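Local coordinates for proteasome assembly chaperone family protein (Pyrococcus furiosus, PDB 3VR0) that acts as an archaeal proteasome activator, being a homologue of proteasome assembly factors of the PAC2 family, at residues C[50-55]-C[239-244]; C[217-222]-C[245-250]. All blocks are in the same frame, centred on the assembly; numbering follows the deposited sequence.

Interaction 1: residues C[50-55]-C[239-244]; sequences AEHLIQ and IDMTAL
His52, on helix 45-57, reaches across to the turn that leads into helix 242-256 and makes the one polar link of the contact: its NE2 donates a hydrogen bond to the backbone O of Asp240 at 2.8 Å. The acceptor lies near the ring plane, and the bond is moderately bent, with an N-H...O angle of 148°. With CG anti to the backbone N (chi1 -172°), the imidazole is aimed at the turn, with NE2 toward that carbonyl. The hydrogen bond and the Leu244 contact on one face probably hold the ring in this orientation.

The remaining contacts are apolar. Leu244 lays its branch over one ring face in a CH-pi contact, its CG 4.1 Å from the centroid of the His52 ring. Met241 approaches the edge instead, with SD 4.0 Å from CD2 of His52, a sulfur-aromatic contact. Ala243 CB comes within 4.1 Å of His52 CE1. Beside it, Leu53 CD1 meets Ile239 CD1 at 4.2 Å. Replacing His52 by alanine is likely to leave the Asp240 carbonyl without this donor and to open a gap beside Leu244.

Within the turn, Asp240 OD1 is hydrogen-bonded to Thr242 OG1 at 2.9 Å, bracing the start of helix 242-256, where Met241 holds the N-cap position.

Helix 221-235 packs beside this junction, its Leu228 touching both His52 and Met241, while Ile239 rests on Thr232. Ala50, Leu53 and Ile54 turn to Ile104 of strand 102-107, so helix 45-57 lies between the central sheet and the C-terminal helix.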
ATOM      1  N   ALA C  50     -10.889 -14.931  24.955  1.00 29.14           N
ATOM      2  CA  ALA C  50     -12.216 -14.387  24.639  1.00 29.86           C
ATOM      3  C   ALA C  50     -13.232 -15.460  24.299  1.00 29.83           C
ATOM      4  O   ALA C  50     -14.375 -15.382  24.768  1.00 28.32           O
ATOM      5  CB  ALA C  50     -12.166 -13.314  23.518  1.00 29.99           C
ATOM      6  N   GLU C  51     -12.824 -16.460  23.512  1.00 30.42           N
ATOM      7  CA  GLU C  51     -13.727 -17.557  23.144  1.00 31.91           C
ATOM      8  C   GLU C  51     -14.173 -18.358  24.364  1.00 32.63           C
ATOM      9  O   GLU C  51     -15.338 -18.776  24.462  1.00 33.33           O
ATOM     10  CB  GLU C  51     -13.106 -18.498  22.146  1.00 31.36           C
ATOM     11  CG  GLU C  51     -13.002 -17.906  20.736  1.00 36.08           C
ATOM     12  CD  GLU C  51     -12.301 -18.863  19.801  1.00 40.23           C
ATOM     13  OE1 GLU C  51     -11.438 -19.635  20.272  1.00 43.91           O
ATOM     14  OE2 GLU C  51     -12.637 -18.886  18.607  1.00 42.81           O
ATOM     15  N   HIS C  52     -13.254 -18.555  25.296  1.00 32.84           N
ATOM     16  CA  HIS C  52     -13.588 -19.283  26.493  1.00 33.66           C
ATOM     17  C   HIS C  52     -14.561 -18.458  27.314  1.00 32.80           C
ATOM     18  O   HIS C  52     -15.498 -18.996  27.895  1.00 31.99           O
ATOM     19  CB  HIS C  52     -12.357 -19.614  27.335  1.00 34.25           C
ATOM     20  CG  HIS C  52     -12.669 -20.530  28.469  1.00 35.29           C
ATOM     21  ND1 HIS C  52     -13.263 -21.762  28.281  1.00 39.86           N
ATOM     22  CD2 HIS C  52     -12.516 -20.386  29.803  1.00 36.52           C
ATOM     23  CE1 HIS C  52     -13.448 -22.344  29.453  1.00 37.28           C
ATOM     24  NE2 HIS C  52     -12.989 -21.537  30.393  1.00 36.82           N
ATOM     25  N   LEU C  53     -14.336 -17.147  27.353  1.00 31.85           N
ATOM     26  CA  LEU C  53     -15.235 -16.270  28.075  1.00 31.45           C
ATOM     27  C   LEU C  53     -16.618 -16.242  27.408  1.00 31.68           C
ATOM     28  O   LEU C  53     -17.626 -16.352  28.093  1.00 32.53           O
ATOM     29  CB  LEU C  53     -14.646 -14.882  28.270  1.00 31.46           C
ATOM     30  CG  LEU C  53     -15.424 -13.859  29.093  1.00 31.53           C
ATOM     31  CD1 LEU C  53     -15.530 -14.249  30.605  1.00 27.35           C
ATOM     32  CD2 LEU C  53     -14.720 -12.515  28.919  1.00 30.63           C
ATOM     33  N   ILE C  54     -16.666 -16.141  26.087  1.00 32.16           N
ATOM     34  CA  ILE C  54     -17.932 -16.236  25.367  1.00 32.48           C
ATOM     35  C   ILE C  54     -18.702 -17.480  25.825  1.00 33.34           C
ATOM     36  O   ILE C  54     -19.882 -17.384  26.201  1.00 32.06           O
ATOM     37  CB  ILE C  54     -17.765 -16.331  23.814  1.00 31.85           C
ATOM     38  CG1 ILE C  54     -16.977 -15.145  23.208  1.00 32.99           C
ATOM     39  CG2 ILE C  54     -19.088 -16.578  23.117  1.00 28.54           C
ATOM     40  CD1 ILE C  54     -17.461 -13.926  23.519  1.00 32.83           C
ATOM     41  N   GLN C  55     -18.034 -18.633  25.727  1.00 34.40           N
ATOM     42  CA  GLN C  55     -18.650 -19.946  26.018  1.00 36.32           C
ATOM     43  C   GLN C  55     -19.157 -20.095  27.426  1.00 35.47           C
ATOM     44  O   GLN C  55     -20.272 -20.508  27.609  1.00 35.86           O
ATOM     45  CB  GLN C  55     -17.714 -21.117  25.714  1.00 36.67           C
ATOM     46  CG  GLN C  55     -17.430 -21.293  24.254  1.00 43.25           C
ATOM     47  CD  GLN C  55     -18.716 -21.451  23.443  1.00 50.23           C
ATOM     48  OE1 GLN C  55     -19.000 -20.637  22.543  1.00 53.18           O
ATOM     49  NE2 GLN C  55     -19.514 -22.498  23.764  1.00 51.71           N
ATOM     50  N   ILE C 239     -15.137 -18.242  36.629  1.00 43.62           N
ATOM     51  CA  ILE C 239     -15.422 -18.944  35.406  1.00 43.75           C
ATOM     52  C   ILE C 239     -14.633 -20.218  35.518  1.00 43.71           C
ATOM     53  O   ILE C 239     -13.517 -20.202  36.014  1.00 43.68           O
ATOM     54  CB  ILE C 239     -15.061 -18.038  34.179  1.00 43.14           C
ATOM     55  CG1 ILE C 239     -16.328 -17.343  33.692  1.00 44.38           C
ATOM     56  CG2 ILE C 239     -14.512 -18.789  33.026  1.00 42.85           C
ATOM     57  CD1 ILE C 239     -16.553 -16.015  34.314  1.00 43.73           C
ATOM     58  N   ASP C 240     -15.235 -21.315  35.101  1.00 43.92           N
ATOM     59  CA  ASP C 240     -14.560 -22.585  35.116  1.00 45.53           C
ATOM     60  C   ASP C 240     -13.488 -22.617  34.000  1.00 45.75           C
ATOM     61  O   ASP C 240     -13.818 -22.533  32.821  1.00 45.52           O
ATOM     62  CB  ASP C 240     -15.577 -23.740  34.954  1.00 45.52           C
ATOM     63  CG  ASP C 240     -14.942 -25.108  35.144  1.00 49.30           C
ATOM     64  OD1 ASP C 240     -13.787 -25.154  35.635  1.00 53.81           O
ATOM     65  OD2 ASP C 240     -15.575 -26.134  34.798  1.00 51.29           O
ATOM     66  N   MET C 241     -12.222 -22.768  34.392  1.00 46.11           N
ATOM     67  CA  MET C 241     -11.067 -22.826  33.459  1.00 46.77           C
ATOM     68  C   MET C 241     -10.679 -24.225  32.931  1.00 47.63           C
ATOM     69  O   MET C 241      -9.678 -24.371  32.217  1.00 47.45           O
ATOM     70  CB  MET C 241      -9.842 -22.160  34.104  1.00 45.84           C
ATOM     71  CG  MET C 241     -10.088 -20.722  34.543  1.00 44.40           C
ATOM     72  SD  MET C 241     -10.398 -19.624  33.102  1.00 42.27           S
ATOM     73  CE  MET C 241     -10.472 -18.083  33.973  1.00 36.30           C
ATOM     74  N   THR C 242     -11.490 -25.231  33.252  1.00 48.30           N
ATOM     75  CA  THR C 242     -11.191 -26.630  32.913  1.00 49.21           C
ATOM     76  C   THR C 242     -10.783 -26.826  31.464  1.00 49.59           C
ATOM     77  O   THR C 242      -9.710 -27.374  31.190  1.00 50.25           O
ATOM     78  CB  THR C 242     -12.386 -27.579  33.232  1.00 49.28           C
ATOM     79  OG1 THR C 242     -12.642 -27.575  34.644  1.00 49.62           O
ATOM     80  CG2 THR C 242     -12.090 -29.010  32.772  1.00 49.59           C
ATOM     81  N   ALA C 243     -11.625 -26.386  30.536  1.00 49.74           N
ATOM     82  CA  ALA C 243     -11.396 -26.680  29.129  1.00 49.57           C
ATOM     83  C   ALA C 243     -10.053 -26.113  28.635  1.00 49.76           C
ATOM     84  O   ALA C 243      -9.446 -26.667  27.709  1.00 50.15           O
ATOM     85  CB  ALA C 243     -12.543 -26.194  28.287  1.00 49.88           C
ATOM     86  N   LEU C 244      -9.580 -25.039  29.267  1.00 49.14           N
ATOM     87  CA  LEU C 244      -8.305 -24.439  28.890  1.00 48.79           C
ATOM     88  C   LEU C 244      -7.153 -25.293  29.422  1.00 49.95           C
ATOM     89  O   LEU C 244      -6.275 -25.668  28.644  1.00 49.74           O
ATOM     90  CB  LEU C 244      -8.195 -22.969  29.340  1.00 48.05           C
ATOM     91  CG  LEU C 244      -8.964 -21.853  28.583  1.00 45.40           C
ATOM     92  CD1 LEU C 244      -8.844 -20.514  29.283  1.00 37.96           C
ATOM     93  CD2 LEU C 244      -8.550 -21.724  27.128  1.00 39.04           C
TER

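Interaction 2: residues C[217-222]-C[245-250]; sequences YIVDAK and DERAKE
Ala221, at the start of helix 221-235, comes close to Ala248 on helix 242-256, their CA atoms only 4.9 Å apart, a separation that small side chains permit. The methyl of Ala221 points at the facing helix, where its CB lies 3.6 Å from the backbone N of Ala248 and 3.7 Å from CB of Arg247. Ala248 answers with its own methyl, CB to CB of Lys222 at 3.6 Å. From there the lysine chain leads away, and its NZ forms a salt bridge with Glu152.

Arg247 runs alongside Ala221 with its aliphatic part. Its chain is extended from CG to NE, with CG anti to the backbone N (chi1 -169°), which carries the guanidinium past the methyl to Val219; there NE lies 3.9 Å from CG1 of Val219, and the two side chains meet at a slant. Leu48 of helix 45-57 touches Val219, Ala221 and Arg247.

Asp220 is the N-cap of helix 221-235, its OD1 accepting a hydrogen bond from Ala223 N. The whole is an alanine-mediated close approach of two helices consecutive in sequence, a helical hairpin in which the N-terminal turn of one packs against the C-terminal helix of this PAC2-family fold.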
ATOM      1  N   TYR C 217       4.460 -19.144  18.945  1.00 54.66           N
ATOM      2  CA  TYR C 217       4.206 -19.905  17.726  1.00 55.41           C
ATOM      3  C   TYR C 217       3.346 -21.103  18.027  1.00 54.39           C
ATOM      4  O   TYR C 217       3.095 -21.939  17.163  1.00 55.09           O
ATOM      5  CB  TYR C 217       5.516 -20.330  17.025  1.00 56.96           C
ATOM      6  CG  TYR C 217       6.704 -20.546  17.938  1.00 59.60           C
ATOM      7  CD1 TYR C 217       6.911 -21.778  18.588  1.00 62.25           C
ATOM      8  CD2 TYR C 217       7.629 -19.516  18.146  1.00 63.41           C
ATOM      9  CE1 TYR C 217       8.025 -21.970  19.445  1.00 65.14           C
ATOM     10  CE2 TYR C 217       8.741 -19.692  18.984  1.00 66.47           C
ATOM     11  CZ  TYR C 217       8.932 -20.916  19.636  1.00 67.24           C
ATOM     12  OH  TYR C 217      10.038 -21.053  20.458  1.00 69.95           O
ATOM     13  N   ILE C 218       2.902 -21.183  19.270  1.00 53.18           N
ATOM     14  CA  ILE C 218       1.990 -22.231  19.690  1.00 51.75           C
ATOM     15  C   ILE C 218       0.649 -21.631  20.104  1.00 49.97           C
ATOM     16  O   ILE C 218       0.616 -20.542  20.670  1.00 48.88           O
ATOM     17  CB  ILE C 218       2.571 -22.991  20.911  1.00 52.47           C
ATOM     18  CG1 ILE C 218       3.039 -21.993  21.997  1.00 53.26           C
ATOM     19  CG2 ILE C 218       3.713 -23.885  20.469  1.00 52.77           C
ATOM     20  CD1 ILE C 218       2.824 -22.468  23.467  1.00 55.05           C
ATOM     21  N   VAL C 219      -0.443 -22.335  19.828  1.00 48.15           N
ATOM     22  CA  VAL C 219      -1.704 -22.046  20.494  1.00 47.25           C
ATOM     23  C   VAL C 219      -1.521 -22.223  22.010  1.00 45.93           C
ATOM     24  O   VAL C 219      -1.380 -23.328  22.495  1.00 46.98           O
ATOM     25  CB  VAL C 219      -2.806 -22.933  19.993  1.00 47.17           C
ATOM     26  CG1 VAL C 219      -4.123 -22.488  20.562  1.00 48.76           C
ATOM     27  CG2 VAL C 219      -2.864 -22.865  18.477  1.00 49.30           C
ATOM     28  N   ASP C 220      -1.505 -21.113  22.735  1.00 43.77           N
ATOM     29  CA  ASP C 220      -1.111 -21.085  24.136  1.00 42.56           C
ATOM     30  C   ASP C 220      -2.292 -21.026  25.139  1.00 41.03           C
ATOM     31  O   ASP C 220      -2.562 -19.994  25.751  1.00 40.43           O
ATOM     32  CB  ASP C 220      -0.153 -19.916  24.344  1.00 41.77           C
ATOM     33  CG  ASP C 220       0.678 -20.056  25.589  1.00 43.54           C
ATOM     34  OD1 ASP C 220       0.393 -20.945  26.429  1.00 44.96           O
ATOM     35  OD2 ASP C 220       1.617 -19.252  25.743  1.00 45.38           O
ATOM     36  N   ALA C 221      -2.972 -22.150  25.299  1.00 40.33           N
ATOM     37  CA  ALA C 221      -4.131 -22.252  26.200  1.00 40.27           C
ATOM     38  C   ALA C 221      -3.824 -21.852  27.613  1.00 40.62           C
ATOM     39  O   ALA C 221      -4.687 -21.269  28.274  1.00 40.98           O
ATOM     40  CB  ALA C 221      -4.731 -23.631  26.167  1.00 39.34           C
ATOM     41  N   LYS C 222      -2.594 -22.128  28.079  1.00 40.62           N
ATOM     42  CA  LYS C 222      -2.207 -21.863  29.484  1.00 40.10           C
ATOM     43  C   LYS C 222      -1.952 -20.383  29.770  1.00 38.62           C
ATOM     44  O   LYS C 222      -2.255 -19.886  30.864  1.00 37.63           O
ATOM     45  CB  LYS C 222      -0.984 -22.741  29.886  1.00 41.58           C
ATOM     46  CG  LYS C 222      -0.312 -22.437  31.251  1.00 44.77           C
ATOM     47  CD  LYS C 222       0.487 -23.691  31.745  1.00 50.87           C
ATOM     48  CE  LYS C 222       1.757 -23.330  32.551  1.00 54.41           C
ATOM     49  NZ  LYS C 222       1.460 -22.805  33.937  1.00 57.62           N
ATOM     50  N   ASP C 245      -7.184 -25.622  30.723  1.00 51.21           N
ATOM     51  CA  ASP C 245      -6.295 -26.644  31.349  1.00 52.46           C
ATOM     52  C   ASP C 245      -6.093 -27.851  30.464  1.00 52.99           C
ATOM     53  O   ASP C 245      -4.967 -28.253  30.218  1.00 52.96           O
ATOM     54  CB  ASP C 245      -6.860 -27.187  32.669  1.00 52.53           C
ATOM     55  CG  ASP C 245      -6.992 -26.136  33.748  1.00 53.78           C
ATOM     56  OD1 ASP C 245      -6.114 -25.234  33.867  1.00 53.32           O
ATOM     57  OD2 ASP C 245      -8.003 -26.230  34.491  1.00 55.25           O
ATOM     58  N   GLU C 246      -7.201 -28.422  30.007  1.00 54.42           N
ATOM     59  CA  GLU C 246      -7.181 -29.595  29.159  1.00 56.57           C
ATOM     60  C   GLU C 246      -6.525 -29.365  27.807  1.00 57.28           C
ATOM     61  O   GLU C 246      -5.904 -30.277  27.255  1.00 57.09           O
ATOM     62  CB  GLU C 246      -8.591 -30.128  28.961  1.00 57.01           C
ATOM     63  CG  GLU C 246      -9.114 -30.902  30.171  1.00 61.50           C
ATOM     64  CD  GLU C 246     -10.551 -31.353  29.991  1.00 66.49           C
ATOM     65  OE1 GLU C 246     -11.103 -32.007  30.911  1.00 68.49           O
ATOM     66  OE2 GLU C 246     -11.124 -31.061  28.916  1.00 68.11           O
ATOM     67  N   ARG C 247      -6.659 -28.156  27.268  1.00 58.17           N
ATOM     68  CA  ARG C 247      -5.988 -27.847  26.003  1.00 59.28           C
ATOM     69  C   ARG C 247      -4.492 -27.610  26.234  1.00 59.49           C
ATOM     70  O   ARG C 247      -3.675 -28.021  25.424  1.00 59.37           O
ATOM     71  CB  ARG C 247      -6.634 -26.646  25.304  1.00 59.70           C
ATOM     72  CG  ARG C 247      -6.173 -26.420  23.867  1.00 61.70           C
ATOM     73  CD  ARG C 247      -6.983 -25.314  23.233  1.00 65.60           C
ATOM     74  NE  ARG C 247      -6.737 -25.176  21.792  1.00 69.28           N
ATOM     75  CZ  ARG C 247      -7.653 -24.749  20.920  1.00 69.80           C
ATOM     76  NH1 ARG C 247      -8.876 -24.434  21.336  1.00 69.51           N
ATOM     77  NH2 ARG C 247      -7.355 -24.651  19.630  1.00 69.85           N
ATOM     78  N   ALA C 248      -4.131 -26.960  27.338  1.00 59.85           N
ATOM     79  CA  ALA C 248      -2.722 -26.762  27.647  1.00 61.41           C
ATOM     80  C   ALA C 248      -2.008 -28.105  27.845  1.00 62.75           C
ATOM     81  O   ALA C 248      -0.906 -28.301  27.333  1.00 62.74           O
ATOM     82  CB  ALA C 248      -2.544 -25.871  28.863  1.00 60.72           C
ATOM     83  N   LYS C 249      -2.654 -29.020  28.573  1.00 64.70           N
ATOM     84  CA  LYS C 249      -2.131 -30.369  28.780  1.00 66.47           C
ATOM     85  C   LYS C 249      -1.964 -31.103  27.457  1.00 67.27           C
ATOM     86  O   LYS C 249      -0.884 -31.614  27.185  1.00 67.33           O
ATOM     87  CB  LYS C 249      -2.975 -31.161  29.795  1.00 66.52           C
ATOM     88  CG  LYS C 249      -2.426 -31.134  31.256  1.00 68.72           C
ATOM     89  CD  LYS C 249      -1.734 -29.792  31.631  1.00 71.10           C
ATOM     90  CE  LYS C 249      -1.378 -29.672  33.126  1.00 72.16           C
ATOM     91  NZ  LYS C 249      -0.121 -30.388  33.534  1.00 71.30           N
ATOM     92  N   GLU C 250      -2.994 -31.112  26.615  1.00 68.71           N
ATOM     93  CA  GLU C 250      -2.877 -31.768  25.307  1.00 70.74           C
ATOM     94  C   GLU C 250      -1.735 -31.198  24.440  1.00 71.66           C
ATOM     95  O   GLU C 250      -0.984 -31.965  23.831  1.00 71.75           O
ATOM     96  CB  GLU C 250      -4.223 -31.814  24.546  1.00 70.92           C
ATOM     97  CG  GLU C 250      -4.126 -32.286  23.068  1.00 73.08           C
ATOM     98  CD  GLU C 250      -5.308 -33.160  22.597  1.00 76.70           C
ATOM     99  OE1 GLU C 250      -5.407 -34.336  23.036  1.00 77.35           O
ATOM    100  OE2 GLU C 250      -6.122 -32.686  21.764  1.00 77.26           O
TER

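Both contacts use helix 242-256, and they adjoin: Leu244 O of interaction 1 lies 3.6 Å from Ala221 CB of interaction 2. Interaction 1 ties the first turn of that helix and the loop before it to helix 45-57, whereas interaction 2 sets the next turns against the start of helix 221-235. Each is partly buried, but their chemistry differs. In 50-55 with 239-244 a buried aromatic donor meets a backbone carbonyl amid larger apolar groups; in 217-222 with 245-250 the meeting is van der Waals packing without such a bond, centred on two buried alanines and fringed by long charged chains at the surface. Together they place the start of helix 242-256 against helices 45-57 and 221-235.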